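Long-range contact in tryptophanyl-tRNA synthetase (Campylobacter jejuni subsp. jejuni, PDB 3TZL), which probably catalyses, as a homodimeric class I aminoacyl-tRNA synthetase, the ATP-dependent attachment of tryptophan to its cognate tRNA: residues R5-L10 and F138-V143. Residues are numbered along the deposited sequence; the frame is centred on the assembly and turned at random.
With TRP (tryptophan), chain J.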
loop_
_atom_site.group_PDB
_atom_site.type_symbol
_atom_site.label_atom_id
_atom_site.label_comp_id
_atom_site.label_asym_id
_atom_site.label_seq_id
_atom_site.Cartn_x
_atom_site.Cartn_y
_atom_site.Cartn_z
ATOM N N ARG B 5 -10.090 -7.642 22.520
ATOM C CA ARG B 5 -9.549 -6.406 21.970
ATOM C C ARG B 5 -10.512 -5.669 21.036
ATOM O O ARG B 5 -11.041 -6.238 20.070
ATOM C CB ARG B 5 -8.221 -6.671 21.256
ATOM C CG ARG B 5 -7.522 -5.392 20.777
ATOM C CD ARG B 5 -6.076 -5.655 20.395
ATOM N NE ARG B 5 -5.275 -6.115 21.531
ATOM C CZ ARG B 5 -4.087 -6.706 21.418
ATOM N NH1 ARG B 5 -3.563 -6.926 20.215
ATOM N NH2 ARG B 5 -3.423 -7.087 22.504
ATOM N N VAL B 6 -10.716 -4.390 21.330
ATOM C CA VAL B 6 -11.646 -3.552 20.594
ATOM C C VAL B 6 -10.855 -2.472 19.890
ATOM O O VAL B 6 -10.085 -1.733 20.509
ATOM C CB VAL B 6 -12.638 -2.880 21.560
ATOM C CG1 VAL B 6 -13.620 -2.017 20.810
ATOM C CG2 VAL B 6 -13.362 -3.920 22.393
ATOM N N LEU B 7 -11.047 -2.363 18.589
ATOM C CA LEU B 7 -10.251 -1.444 17.826
ATOM C C LEU B 7 -11.150 -0.544 17.006
ATOM O O LEU B 7 -12.064 -1.021 16.334
ATOM C CB LEU B 7 -9.321 -2.230 16.912
ATOM C CG LEU B 7 -8.347 -1.430 16.045
ATOM C CD1 LEU B 7 -6.996 -2.125 16.101
ATOM C CD2 LEU B 7 -8.838 -1.374 14.632
ATOM N N THR B 8 -10.874 0.753 17.058
ATOM C CA THR B 8 -11.678 1.760 16.374
ATOM C C THR B 8 -10.728 2.712 15.679
ATOM O O THR B 8 -9.805 3.219 16.300
ATOM C CB THR B 8 -12.476 2.622 17.381
ATOM O OG1 THR B 8 -13.150 1.782 18.324
ATOM C CG2 THR B 8 -13.496 3.489 16.662
ATOM N N GLY B 9 -10.939 2.949 14.393
ATOM C CA GLY B 9 -10.185 3.957 13.687
ATOM C C GLY B 9 -10.989 5.238 13.731
ATOM O O GLY B 9 -12.193 5.204 13.606
ATOM N N LEU B 10 -10.330 6.372 13.917
ATOM C CA LEU B 10 -11.059 7.630 14.071
ATOM C C LEU B 10 -10.776 8.584 12.913
ATOM O O LEU B 10 -9.629 8.894 12.618
ATOM C CB LEU B 10 -10.695 8.270 15.408
ATOM C CG LEU B 10 -11.020 7.449 16.663
ATOM C CD1 LEU B 10 -10.365 8.071 17.891
ATOM C CD2 LEU B 10 -12.519 7.340 16.868
ATOM N N PHE B 138 -3.618 -6.049 14.460
ATOM C CA PHE B 138 -3.684 -6.031 15.929
ATOM C C PHE B 138 -4.510 -7.125 16.596
ATOM O O PHE B 138 -4.797 -7.034 17.782
ATOM C CB PHE B 138 -4.146 -4.650 16.392
ATOM C CG PHE B 138 -3.266 -3.557 15.884
ATOM C CD1 PHE B 138 -2.044 -3.307 16.483
ATOM C CD2 PHE B 138 -3.621 -2.830 14.779
ATOM C CE1 PHE B 138 -1.212 -2.330 16.003
ATOM C CE2 PHE B 138 -2.781 -1.854 14.279
ATOM C CZ PHE B 138 -1.569 -1.608 14.890
ATOM N N ASP B 139 -4.851 -8.169 15.841
ATOM C CA ASP B 139 -5.696 -9.248 16.334
ATOM C C ASP B 139 -7.007 -8.761 16.964
ATOM O O ASP B 139 -7.453 -9.303 17.972
ATOM C CB ASP B 139 -4.941 -10.162 17.308
ATOM C CG ASP B 139 -3.995 -11.114 16.593
ATOM O OD1 ASP B 139 -4.470 -12.121 16.019
ATOM O OD2 ASP B 139 -2.777 -10.851 16.596
ATOM N N THR B 140 -7.609 -7.753 16.339
ATOM C CA THR B 140 -8.890 -7.209 16.761
ATOM C C THR B 140 -9.974 -8.270 16.838
ATOM O O THR B 140 -10.167 -9.032 15.897
ATOM C CB THR B 140 -9.360 -6.162 15.757
ATOM O OG1 THR B 140 -8.344 -5.173 15.599
ATOM C CG2 THR B 140 -10.657 -5.507 16.240
ATOM N N ARG B 141 -10.679 -8.332 17.963
ATOM C CA ARG B 141 -11.864 -9.182 18.065
ATOM C C ARG B 141 -13.141 -8.430 17.678
ATOM O O ARG B 141 -14.042 -9.002 17.078
ATOM C CB ARG B 141 -12.010 -9.744 19.479
ATOM C CG ARG B 141 -10.960 -10.770 19.838
ATOM C CD ARG B 141 -11.480 -12.157 19.565
ATOM N NE ARG B 141 -12.509 -12.513 20.532
ATOM C CZ ARG B 141 -13.001 -13.737 20.692
ATOM N NH1 ARG B 141 -13.938 -13.961 21.612
ATOM N NH2 ARG B 141 -12.556 -14.738 19.934
ATOM N N ILE B 142 -13.201 -7.147 18.028
ATOM C CA ILE B 142 -14.431 -6.367 17.952
ATOM C C ILE B 142 -14.125 -5.025 17.319
ATOM O O ILE B 142 -13.220 -4.310 17.762
ATOM C CB ILE B 142 -14.999 -6.085 19.361
ATOM C CG1 ILE B 142 -15.255 -7.377 20.135
ATOM C CG2 ILE B 142 -16.265 -5.266 19.286
ATOM C CD1 ILE B 142 -16.442 -8.180 19.660
ATOM N N VAL B 143 -14.874 -4.682 16.280
ATOM C CA VAL B 143 -14.708 -3.400 15.618
ATOM C C VAL B 143 -16.023 -2.627 15.755
ATOM O O VAL B 143 -17.012 -2.964 15.099
ATOM C CB VAL B 143 -14.336 -3.583 14.124
ATOM C CG1 VAL B 143 -14.021 -2.257 13.469
ATOM C CG2 VAL B 143 -13.146 -4.524 13.969
HETATM N N TRP J . -13.384 3.610 7.808
HETATM C CA TRP J . -13.599 4.173 9.145
HETATM C C TRP J . -14.515 5.388 9.084
HETATM O O TRP J . -14.993 5.882 10.112
HETATM C CB TRP J . -12.262 4.543 9.811
HETATM C CG TRP J . -11.355 3.358 9.956
HETATM C CD1 TRP J . -10.191 3.111 9.278
HETATM C CD2 TRP J . -11.576 2.235 10.809
HETATM N NE1 TRP J . -9.663 1.898 9.676
HETATM C CE2 TRP J . -10.501 1.338 10.609
HETATM C CE3 TRP J . -12.581 1.898 11.725
HETATM C CZ2 TRP J . -10.400 0.133 11.306
HETATM C CZ3 TRP J . -12.482 0.694 12.412
HETATM C CH2 TRP J . -11.396 -0.168 12.202
HETATM O OXT TRP J . -14.789 5.891 7.992
#
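R5 reaches F138 through its guanidinium: NH1 donates to the carbonyl oxygen F138 O at 2.7 Å, arriving from above the carbonyl plane, 35° out of it. An extended start, CG anti to the backbone N (chi1 -174°), followed by a bend at chi3, carries the group there, and Q36 takes NH2. L7 sets its CD1 methyl obliquely against the F138 ring, 3.7 Å from F138 CD2, the two side chains crossing at about a right angle. T140 also crosses L7 nearly perpendicularly, with OG1 3.4 Å from L7 CB; that hydroxyl is hydrogen-bonded to I135 O in the preceding helix. The other branch of L7, CD2, lies 3.7 Å from CH2 of the bound tryptophan, and V143 CG1 meets CZ3 of the same indole at 3.5 Å, so both segments line the substrate pocket. Backbone bonds fix the register: R5 O accepts from both R141 N and I142 N, and L7 N donates to I142 O at 3.0 Å, with an N-H...O angle of 163°. The single V6–I142 bridge thus adds strand 142-144 beside 5-10, whose bonds to strand 36-41 begin the Rossmann-type core of class I synthetases. Polar groups at the R5 end and apolar branches at the indole imply that the contact ties the post-helix loop to the sheet while giving the substrate ring a hydrophobic wall.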